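Local coordinates for protein copper-containing nitrite reductase (Thermus scotoductus, PDB 6HBE) that probably reduces nitrite to nitric oxide, working as a homotrimer with several copper ions per subunit, at residues N356-V367 with H431-E442; R386-V394 with F403-G411. One frame throughout, in Å; residues are numbered along the deposited sequence.

In the fold
Both contacts belong to the plastocyanin-like cupredoxin domain near the C-terminal end of the chain, their centres about 14 Å apart. In sequence, contact 2 lies between the two segments of contact 1. Strands 362-366 and 435-443 pair inside one mixed sheet, strand 422-427 follows, and 393-398, which holds 393-394 of contact 2, is its outermost strand on that side within this chain; 403-411 is loop. The fold thus brings ligands distant in sequence to one copper: H431 and M434 from contact 1, H390 from contact 2, and C428. Contact 1 also touches the second subunit of the trimer, contact 2 the third.

Contact 1. Residues N356-V367 with H431-E442; sequences NSFYPKVLEIPV and HPYMKGIIRVYE. With CU (copper (II) ion), chain L.
V362 to P366 run beside I437 to Y441 as neighbouring parallel strands of a cupredoxin β-sandwich; the loop before 435-442 carries copper ligands, and N356 packs against them. The strand axes pass 4.6 Å apart at 26°, and a ladder of backbone hydrogen bonds runs from I437 N on K361 O to V367 N on Y441 O. One face of the pair is fully buried: L363, I365, I438 and V440 are aliphatic, as a sandwich core requires, and I365 CG1 lies 4.1 Å from V440 CG2.

The copper end is also closely packed. H431 ND1 binds the ion at 2.0 Å and M434 SD stands 3.0 Å from it, the site being completed by H390 and C428. A bend at chi3 (56°) swings the M434 methyl over one face of the F358 ring, a CH-pi contact with CE 3.9 Å from the centroid; the sulfur stands farther off and oblique, as a Met-aromatic contact. N356 ND2 sits over a face of the H431 imidazole and gives Y433 OH a long, bent bond of 3.2 Å; that hydroxyl also bonds E385, while H120 holds N356 OD1.

On the other face I437 and R439 are less buried, and the second subunit packs on E364, R439 and Y441. Y441 has CG between its backbone N and carbonyl carbon (chi1 68°), which folds the ring alongside P366; P366 CB lies over its face, 4.1 Å from the centroid, and the hydroxyl bonds V327 O. With an alanine here, P366 would probably lose its aromatic cover and V327 O its hydroxyl partner. R439's long chain carries its charge to E364: R326 takes OE1 and E423 pairs with NE, while NH1 meets OE2 at 2.8 Å on the anti side, tilted out of the carboxylate plane.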
loop_
_atom_site.group_PDB
_atom_site.type_symbol
_atom_site.label_atom_id
_atom_site.label_comp_id
_atom_site.label_asym_id
_atom_site.label_seq_id
_atom_site.Cartn_x
_atom_site.Cartn_y
_atom_site.Cartn_z
ATOM N N ASN C 356 11.221 -11.405 -11.601
ATOM C CA ASN C 356 12.552 -11.875 -12.030
ATOM C C ASN C 356 13.379 -12.383 -10.848
ATOM O O ASN C 356 14.532 -11.984 -10.658
ATOM C CB ASN C 356 13.316 -10.805 -12.822
ATOM C CG ASN C 356 12.737 -10.546 -14.207
ATOM O OD1 ASN C 356 11.623 -10.961 -14.546
ATOM N ND2 ASN C 356 13.511 -9.869 -15.034
ATOM N N SER C 357 12.754 -13.232 -10.034
ATOM C CA SER C 357 13.408 -13.882 -8.908
ATOM C C SER C 357 12.754 -15.196 -8.599
ATOM O O SER C 357 11.655 -15.466 -9.074
ATOM C CB SER C 357 13.434 -12.983 -7.656
ATOM O OG SER C 357 12.184 -12.910 -6.979
ATOM N N PHE C 358 13.426 -16.025 -7.782
ATOM C CA PHE C 358 12.875 -17.281 -7.307
ATOM C C PHE C 358 12.527 -17.147 -5.823
ATOM O O PHE C 358 13.348 -16.684 -5.053
ATOM C CB PHE C 358 13.849 -18.468 -7.500
ATOM C CG PHE C 358 14.213 -18.738 -8.938
ATOM C CD1 PHE C 358 13.326 -19.379 -9.784
ATOM C CD2 PHE C 358 15.458 -18.329 -9.455
ATOM C CE1 PHE C 358 13.663 -19.630 -11.112
ATOM C CE2 PHE C 358 15.801 -18.580 -10.770
ATOM C CZ PHE C 358 14.899 -19.222 -11.605
ATOM N N TYR C 359 11.322 -17.591 -5.432
ATOM C CA TYR C 359 10.827 -17.480 -4.044
ATOM C C TYR C 359 10.246 -18.792 -3.540
ATOM O O TYR C 359 9.259 -19.261 -4.080
ATOM C CB TYR C 359 9.756 -16.368 -3.936
ATOM C CG TYR C 359 9.308 -16.109 -2.522
ATOM C CD1 TYR C 359 10.129 -15.423 -1.632
ATOM C CD2 TYR C 359 8.093 -16.575 -2.064
ATOM C CE1 TYR C 359 9.734 -15.201 -0.313
ATOM C CE2 TYR C 359 7.688 -16.358 -0.746
ATOM C CZ TYR C 359 8.511 -15.654 0.110
ATOM O OH TYR C 359 8.102 -15.433 1.408
ATOM N N PRO C 360 10.812 -19.394 -2.499
ATOM C CA PRO C 360 11.959 -18.905 -1.718
ATOM C C PRO C 360 13.302 -19.012 -2.471
ATOM O O PRO C 360 13.422 -19.821 -3.410
ATOM C CB PRO C 360 11.937 -19.833 -0.489
ATOM C CG PRO C 360 11.340 -21.103 -0.997
ATOM C CD PRO C 360 10.377 -20.737 -2.096
ATOM N N LYS C 361 14.267 -18.153 -2.119
ATOM C CA LYS C 361 15.599 -18.165 -2.735
ATOM C C LYS C 361 16.385 -19.483 -2.492
ATOM O O LYS C 361 17.082 -19.973 -3.396
ATOM C CB LYS C 361 16.449 -16.980 -2.249
ATOM C CG LYS C 361 15.960 -15.605 -2.726
ATOM C CD LYS C 361 16.723 -14.461 -2.058
ATOM C CE LYS C 361 16.244 -13.055 -2.485
ATOM N NZ LYS C 361 16.229 -12.856 -3.964
ATOM N N VAL C 362 16.261 -20.011 -1.282
ATOM C CA VAL C 362 16.921 -21.258 -0.856
ATOM C C VAL C 362 15.876 -22.185 -0.248
ATOM O O VAL C 362 15.183 -21.818 0.710
ATOM C CB VAL C 362 18.010 -20.995 0.203
ATOM C CG1 VAL C 362 18.750 -22.292 0.579
ATOM C CG2 VAL C 362 18.972 -19.938 -0.248
ATOM N N LEU C 363 15.780 -23.406 -0.791
ATOM C CA LEU C 363 14.798 -24.399 -0.347
ATOM C C LEU C 363 15.549 -25.688 0.055
ATOM O O LEU C 363 16.395 -26.174 -0.718
ATOM C CB LEU C 363 13.824 -24.671 -1.488
ATOM C CG LEU C 363 12.679 -25.660 -1.267
ATOM C CD1 LEU C 363 11.674 -25.193 -0.218
ATOM C CD2 LEU C 363 11.971 -25.925 -2.575
ATOM N N GLU C 364 15.237 -26.197 1.242
ATOM C CA GLU C 364 15.797 -27.447 1.796
ATOM C C GLU C 364 14.646 -28.442 2.046
ATOM O O GLU C 364 13.797 -28.216 2.908
ATOM C CB GLU C 364 16.606 -27.179 3.057
ATOM C CG GLU C 364 17.760 -26.209 2.815
ATOM C CD GLU C 364 18.633 -25.936 4.014
ATOM O OE1 GLU C 364 18.161 -26.042 5.169
ATOM O OE2 GLU C 364 19.811 -25.558 3.807
ATOM N N ILE C 365 14.623 -29.528 1.257
ATOM C CA ILE C 365 13.545 -30.534 1.268
ATOM C C ILE C 365 14.103 -31.939 1.581
ATOM O O ILE C 365 15.263 -32.227 1.241
ATOM C CB ILE C 365 12.781 -30.606 -0.073
ATOM C CG1 ILE C 365 13.745 -30.634 -1.262
ATOM C CG2 ILE C 365 11.836 -29.415 -0.229
ATOM C CD1 ILE C 365 13.087 -31.001 -2.564
ATOM N N PRO C 366 13.294 -32.797 2.235
ATOM C CA PRO C 366 13.703 -34.216 2.432
ATOM C C PRO C 366 13.519 -35.051 1.163
ATOM O O PRO C 366 12.641 -34.752 0.341
ATOM C CB PRO C 366 12.753 -34.707 3.528
ATOM C CG PRO C 366 11.510 -33.870 3.337
ATOM C CD PRO C 366 11.990 -32.513 2.866
ATOM N N VAL C 367 14.348 -36.092 0.998
ATOM C CA VAL C 367 14.207 -37.022 -0.132
ATOM C C VAL C 367 12.773 -37.548 -0.262
ATOM O O VAL C 367 12.092 -37.796 0.753
ATOM C CB VAL C 367 15.200 -38.227 -0.054
ATOM C CG1 VAL C 367 16.638 -37.759 -0.294
ATOM C CG2 VAL C 367 15.089 -38.979 1.275
ATOM N N HIS C 431 17.155 -14.849 -18.117
ATOM C CA HIS C 431 17.635 -13.781 -17.225
ATOM C C HIS C 431 18.693 -14.366 -16.275
ATOM O O HIS C 431 18.387 -14.756 -15.141
ATOM C CB HIS C 431 16.446 -13.200 -16.415
ATOM C CG HIS C 431 15.226 -12.906 -17.235
ATOM N ND1 HIS C 431 14.119 -13.737 -17.271
ATOM C CD2 HIS C 431 14.942 -11.865 -18.051
ATOM C CE1 HIS C 431 13.206 -13.210 -18.064
ATOM N NE2 HIS C 431 13.684 -12.083 -18.560
ATOM N N PRO C 432 19.969 -14.432 -16.724
ATOM C CA PRO C 432 20.965 -15.242 -15.981
ATOM C C PRO C 432 21.366 -14.746 -14.582
ATOM O O PRO C 432 21.963 -15.501 -13.832
ATOM C CB PRO C 432 22.180 -15.308 -16.929
ATOM C CG PRO C 432 21.917 -14.323 -18.029
ATOM C CD PRO C 432 20.530 -13.761 -17.911
ATOM N N TYR C 433 21.016 -13.499 -14.266
ATOM C CA TYR C 433 21.151 -12.894 -12.918
ATOM C C TYR C 433 20.082 -13.373 -11.898
ATOM O O TYR C 433 20.250 -13.167 -10.698
ATOM C CB TYR C 433 21.173 -11.347 -13.011
ATOM C CG TYR C 433 19.953 -10.771 -13.678
ATOM C CD1 TYR C 433 18.794 -10.485 -12.947
ATOM C CD2 TYR C 433 19.932 -10.540 -15.049
ATOM C CE1 TYR C 433 17.658 -9.979 -13.581
ATOM C CE2 TYR C 433 18.816 -10.065 -15.675
ATOM C CZ TYR C 433 17.671 -9.776 -14.942
ATOM O OH TYR C 433 16.564 -9.302 -15.628
ATOM N N MET C 434 19.005 -14.015 -12.360
ATOM C CA MET C 434 18.078 -14.733 -11.452
ATOM C C MET C 434 18.725 -15.994 -10.949
ATOM O O MET C 434 19.157 -16.826 -11.760
ATOM C CB MET C 434 16.821 -15.192 -12.170
ATOM C CG MET C 434 15.914 -14.076 -12.604
ATOM S SD MET C 434 14.423 -14.636 -13.465
ATOM C CE MET C 434 13.672 -15.755 -12.330
ATOM N N LYS C 435 18.747 -16.183 -9.638
ATOM C CA LYS C 435 19.456 -17.327 -9.053
ATOM C C LYS C 435 18.785 -17.871 -7.808
ATOM O O LYS C 435 18.304 -17.112 -6.956
ATOM C CB LYS C 435 20.915 -16.945 -8.725
ATOM C CG LYS C 435 21.781 -18.135 -8.272
ATOM C CD LYS C 435 23.262 -17.789 -8.100
ATOM C CE LYS C 435 23.963 -17.563 -9.430
ATOM N NZ LYS C 435 25.418 -17.313 -9.237
ATOM N N GLY C 436 18.796 -19.198 -7.687
ATOM C CA GLY C 436 18.255 -19.898 -6.529
ATOM C C GLY C 436 19.013 -21.176 -6.204
ATOM O O GLY C 436 19.888 -21.599 -6.983
ATOM N N ILE C 437 18.655 -21.776 -5.070
ATOM C CA ILE C 437 19.284 -23.019 -4.547
ATOM C C ILE C 437 18.220 -24.004 -4.105
ATOM O O ILE C 437 17.226 -23.617 -3.450
ATOM C CB ILE C 437 20.227 -22.725 -3.353
ATOM C CG1 ILE C 437 21.495 -21.990 -3.821
ATOM C CG2 ILE C 437 20.614 -24.001 -2.611
ATOM C CD1 ILE C 437 22.330 -21.381 -2.722
ATOM N N ILE C 438 18.422 -25.292 -4.424
ATOM C CA ILE C 438 17.681 -26.381 -3.781
ATOM C C ILE C 438 18.683 -27.366 -3.158
ATOM O O ILE C 438 19.665 -27.754 -3.820
ATOM C CB ILE C 438 16.765 -27.144 -4.779
ATOM C CG1 ILE C 438 15.593 -26.267 -5.224
ATOM C CG2 ILE C 438 16.208 -28.431 -4.154
ATOM C CD1 ILE C 438 14.823 -26.819 -6.401
ATOM N N ARG C 439 18.441 -27.739 -1.905
ATOM C CA ARG C 439 19.200 -28.783 -1.218
ATOM C C ARG C 439 18.239 -29.861 -0.790
ATOM O O ARG C 439 17.153 -29.558 -0.315
ATOM C CB ARG C 439 19.902 -28.254 0.016
ATOM C CG ARG C 439 20.736 -27.019 -0.237
ATOM C CD ARG C 439 21.636 -26.717 0.945
ATOM N NE ARG C 439 22.474 -25.541 0.678
ATOM C CZ ARG C 439 22.279 -24.296 1.147
ATOM N NH1 ARG C 439 21.281 -23.997 1.970
ATOM N NH2 ARG C 439 23.128 -23.331 0.801
ATOM N N VAL C 440 18.661 -31.124 -0.939
ATOM C CA VAL C 440 17.824 -32.281 -0.632
ATOM C C VAL C 440 18.536 -33.101 0.442
ATOM O O VAL C 440 19.672 -33.515 0.239
ATOM C CB VAL C 440 17.553 -33.153 -1.882
ATOM C CG1 VAL C 440 16.526 -34.234 -1.572
ATOM C CG2 VAL C 440 17.067 -32.294 -3.043
ATOM N N TYR C 441 17.870 -33.324 1.567
ATOM C CA TYR C 441 18.485 -33.975 2.712
ATOM C C TYR C 441 17.899 -35.359 2.958
ATOM O O TYR C 441 16.796 -35.661 2.526
ATOM C CB TYR C 441 18.447 -33.095 3.977
ATOM C CG TYR C 441 17.079 -32.827 4.591
ATOM C CD1 TYR C 441 16.329 -31.713 4.213
ATOM C CD2 TYR C 441 16.567 -33.644 5.594
ATOM C CE1 TYR C 441 15.092 -31.446 4.796
ATOM C CE2 TYR C 441 15.330 -33.395 6.173
ATOM C CZ TYR C 441 14.591 -32.286 5.772
ATOM O OH TYR C 441 13.359 -32.040 6.343
ATOM N N GLU C 442 18.686 -36.196 3.640
ATOM C CA GLU C 442 18.323 -37.594 3.955
ATOM C C GLU C 442 19.029 -37.990 5.261
ATOM O O GLU C 442 20.168 -37.577 5.483
ATOM C CB GLU C 442 18.765 -38.540 2.828
ATOM C CG GLU C 442 18.533 -40.036 3.083
ATOM C CD GLU C 442 19.090 -40.924 1.976
ATOM O OE1 GLU C 442 20.344 -41.057 1.863
ATOM O OE2 GLU C 442 18.266 -41.489 1.220
HETATM CU CU CU L . 13.814 -15.455 -16.282
HETATM O O HOH W 1 16.032 -15.372 -6.460
HETATM O O HOH W 2 14.829 -22.191 -4.519
#

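Contact 2. Residues R386-V394 with F403-G411; sequences RTGRHDAVV and FVTPKLGHG. With CU (copper (II) ion), chain L.
H390 binds copper through ND1 at 2.0 Å, and its backbone is tied to L408 as an antiparallel hydrogen-bonded pair. Its loop belongs to the cupredoxin copper site, with C428, H431 and M434. L408 N gives H390 O a nearly straight bond of 2.8 Å; the return bond from H390 N to L408 O is weak. The imidazole is steadied from behind by D377, a second-shell residue bonded to NE2.

One step further out, D391 lies alongside K407, pointing the same way, though OD2 and NZ remain 4.9 Å apart. A water links D391 OD2 to T405 O, and S429 also bonds that carboxylate oxygen. Threonine suits position 405 because its hydroxyl works both ways: OG1 accepts from A392 N at 3.0 Å and donates to P406 O, holding the loop between the single bridges H390-L408 and V393-V404, where the register shifts by one. T405 N answers with a bond to A392 O.

At the far end V394 N bonds F403 O at 3.1 Å. The valine methyl CG2 reaches the centre of the F403 ring face, 3.6 Å from the centroid, a CH-pi contact. V393 CG1 meets V404 CG2 at 3.5 Å, closer than usual.

Around these residues, F373 of strand 370-375 touches A392, F403 and T405, I416 of strand 413-417 supports F403, and strand 422-427 flanks V393 and V394 through I427 and Y424.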
loop_
_atom_site.group_PDB
_atom_site.type_symbol
_atom_site.label_atom_id
_atom_site.label_comp_id
_atom_site.label_asym_id
_atom_site.label_seq_id
_atom_site.Cartn_x
_atom_site.Cartn_y
_atom_site.Cartn_z
ATOM N N ARG C 386 12.916 -8.388 -22.301
ATOM C CA ARG C 386 11.580 -7.871 -22.534
ATOM C C ARG C 386 10.433 -8.790 -22.092
ATOM O O ARG C 386 9.274 -8.335 -22.074
ATOM C CB ARG C 386 11.410 -7.449 -23.993
ATOM C CG ARG C 386 12.403 -6.386 -24.426
ATOM C CD ARG C 386 12.054 -5.783 -25.776
ATOM N NE ARG C 386 12.047 -6.815 -26.812
ATOM C CZ ARG C 386 11.433 -6.711 -27.986
ATOM N NH1 ARG C 386 10.778 -5.617 -28.323
ATOM N NH2 ARG C 386 11.516 -7.709 -28.857
ATOM N N THR C 387 10.751 -10.037 -21.704
ATOM C CA THR C 387 9.747 -11.043 -21.331
ATOM C C THR C 387 9.820 -11.405 -19.863
ATOM O O THR C 387 10.868 -11.271 -19.201
ATOM C CB THR C 387 9.848 -12.364 -22.181
ATOM O OG1 THR C 387 8.621 -13.090 -22.106
ATOM C CG2 THR C 387 10.972 -13.267 -21.745
ATOM N N GLY C 388 8.670 -11.824 -19.354
ATOM C CA GLY C 388 8.549 -12.415 -18.022
ATOM C C GLY C 388 8.339 -13.924 -18.015
ATOM O O GLY C 388 7.978 -14.484 -16.968
ATOM N N ARG C 389 8.542 -14.590 -19.169
ATOM C CA ARG C 389 8.780 -16.026 -19.191
ATOM C C ARG C 389 10.074 -16.363 -18.477
ATOM O O ARG C 389 11.020 -15.581 -18.504
ATOM C CB ARG C 389 8.860 -16.566 -20.632
ATOM C CG ARG C 389 7.529 -16.732 -21.332
ATOM C CD ARG C 389 7.646 -17.477 -22.683
ATOM N NE ARG C 389 8.788 -16.991 -23.464
ATOM C CZ ARG C 389 8.823 -15.910 -24.261
ATOM N NH1 ARG C 389 7.753 -15.151 -24.480
ATOM N NH2 ARG C 389 9.963 -15.595 -24.884
ATOM N N HIS C 390 10.103 -17.521 -17.834
ATOM C CA HIS C 390 11.263 -18.012 -17.088
ATOM C C HIS C 390 11.417 -19.517 -17.226
ATOM O O HIS C 390 10.426 -20.241 -17.457
ATOM C CB HIS C 390 11.142 -17.734 -15.581
ATOM C CG HIS C 390 10.947 -16.298 -15.259
ATOM N ND1 HIS C 390 11.926 -15.359 -15.488
ATOM C CD2 HIS C 390 9.875 -15.625 -14.778
ATOM C CE1 HIS C 390 11.472 -14.165 -15.140
ATOM N NE2 HIS C 390 10.232 -14.298 -14.701
ATOM N N ASP C 391 12.658 -19.974 -17.014
ATOM C CA ASP C 391 12.949 -21.384 -16.775
ATOM C C ASP C 391 13.848 -21.484 -15.560
ATOM O O ASP C 391 14.202 -20.458 -14.927
ATOM C CB ASP C 391 13.534 -22.070 -18.050
ATOM C CG ASP C 391 14.925 -21.529 -18.480
ATOM O OD1 ASP C 391 15.668 -20.925 -17.672
ATOM O OD2 ASP C 391 15.309 -21.762 -19.657
ATOM N N ALA C 392 14.205 -22.717 -15.199
ATOM C CA ALA C 392 15.192 -22.954 -14.159
ATOM C C ALA C 392 16.182 -24.012 -14.695
ATOM O O ALA C 392 15.736 -25.093 -15.077
ATOM C CB ALA C 392 14.516 -23.455 -12.894
ATOM N N VAL C 393 17.482 -23.683 -14.713
ATOM C CA VAL C 393 18.570 -24.547 -15.275
ATOM C C VAL C 393 19.738 -24.638 -14.268
ATOM O O VAL C 393 20.313 -23.617 -13.860
ATOM C CB VAL C 393 19.077 -24.030 -16.658
ATOM C CG1 VAL C 393 17.924 -23.738 -17.607
ATOM C CG2 VAL C 393 19.927 -22.765 -16.551
ATOM N N VAL C 394 20.076 -25.848 -13.825
ATOM C CA VAL C 394 21.176 -26.011 -12.876
ATOM C C VAL C 394 22.512 -25.653 -13.545
ATOM O O VAL C 394 22.776 -26.080 -14.688
ATOM C CB VAL C 394 21.223 -27.429 -12.299
ATOM C CG1 VAL C 394 22.469 -27.638 -11.438
ATOM C CG2 VAL C 394 19.991 -27.691 -11.471
ATOM N N PHE C 403 18.802 -30.532 -13.299
ATOM C CA PHE C 403 17.508 -30.414 -13.979
ATOM C C PHE C 403 17.487 -29.199 -14.886
ATOM O O PHE C 403 18.340 -28.292 -14.762
ATOM C CB PHE C 403 16.347 -30.387 -12.971
ATOM C CG PHE C 403 16.434 -29.262 -11.937
ATOM C CD1 PHE C 403 15.946 -27.973 -12.227
ATOM C CD2 PHE C 403 16.975 -29.493 -10.679
ATOM C CE1 PHE C 403 16.029 -26.954 -11.287
ATOM C CE2 PHE C 403 17.048 -28.469 -9.728
ATOM C CZ PHE C 403 16.571 -27.193 -10.044
ATOM N N VAL C 404 16.548 -29.233 -15.830
ATOM C CA VAL C 404 16.234 -28.105 -16.694
ATOM C C VAL C 404 14.723 -28.133 -16.898
ATOM O O VAL C 404 14.167 -29.186 -17.252
ATOM C CB VAL C 404 17.058 -28.083 -18.031
ATOM C CG1 VAL C 404 16.797 -29.293 -18.920
ATOM C CG2 VAL C 404 16.794 -26.799 -18.816
ATOM N N THR C 405 14.035 -27.008 -16.628
ATOM C CA THR C 405 12.589 -26.966 -16.799
ATOM C C THR C 405 12.368 -26.406 -18.174
ATOM O O THR C 405 13.250 -25.753 -18.719
ATOM C CB THR C 405 11.851 -26.061 -15.763
ATOM O OG1 THR C 405 12.064 -24.679 -16.102
ATOM C CG2 THR C 405 12.330 -26.347 -14.361
ATOM N N PRO C 406 11.189 -26.643 -18.748
ATOM C CA PRO C 406 10.757 -25.825 -19.903
ATOM C C PRO C 406 10.635 -24.320 -19.578
ATOM O O PRO C 406 10.658 -23.928 -18.415
ATOM C CB PRO C 406 9.368 -26.398 -20.268
ATOM C CG PRO C 406 9.100 -27.544 -19.357
ATOM C CD PRO C 406 10.165 -27.606 -18.311
ATOM N N LYS C 407 10.497 -23.492 -20.605
ATOM C CA LYS C 407 10.229 -22.066 -20.402
ATOM C C LYS C 407 8.717 -21.890 -20.138
ATOM O O LYS C 407 7.885 -22.284 -20.935
ATOM C CB LYS C 407 10.712 -21.248 -21.590
ATOM C CG LYS C 407 12.244 -21.210 -21.653
ATOM C CD LYS C 407 12.760 -20.687 -22.971
ATOM C CE LYS C 407 14.268 -20.833 -23.066
ATOM N NZ LYS C 407 14.776 -20.065 -24.235
ATOM N N LEU C 408 8.387 -21.363 -18.972
ATOM C CA LEU C 408 6.996 -21.287 -18.491
ATOM C C LEU C 408 6.429 -19.885 -18.732
ATOM O O LEU C 408 7.082 -18.875 -18.394
ATOM C CB LEU C 408 6.956 -21.597 -17.009
ATOM C CG LEU C 408 7.507 -22.962 -16.563
ATOM C CD1 LEU C 408 7.377 -23.096 -15.052
ATOM C CD2 LEU C 408 6.772 -24.111 -17.264
ATOM N N GLY C 409 5.249 -19.847 -19.344
ATOM C CA GLY C 409 4.400 -18.638 -19.417
ATOM C C GLY C 409 3.614 -18.443 -18.107
ATOM O O GLY C 409 3.746 -19.224 -17.144
ATOM N N HIS C 410 2.752 -17.433 -18.071
ATOM C CA HIS C 410 2.046 -17.108 -16.830
ATOM C C HIS C 410 1.151 -18.237 -16.341
ATOM O O HIS C 410 0.358 -18.767 -17.099
ATOM C CB HIS C 410 1.177 -15.875 -16.985
ATOM C CG HIS C 410 0.388 -15.588 -15.753
ATOM N ND1 HIS C 410 0.991 -15.283 -14.553
ATOM C CD2 HIS C 410 -0.941 -15.652 -15.504
ATOM C CE1 HIS C 410 0.059 -15.126 -13.627
ATOM N NE2 HIS C 410 -1.119 -15.346 -14.178
ATOM N N GLY C 411 1.281 -18.602 -15.080
ATOM C CA GLY C 411 0.442 -19.625 -14.502
ATOM C C GLY C 411 0.743 -21.041 -14.976
ATOM O O GLY C 411 -0.031 -21.952 -14.616
HETATM CU CU CU L . 13.814 -15.455 -16.282
HETATM O O HOH W 3 14.609 -24.102 -20.918
#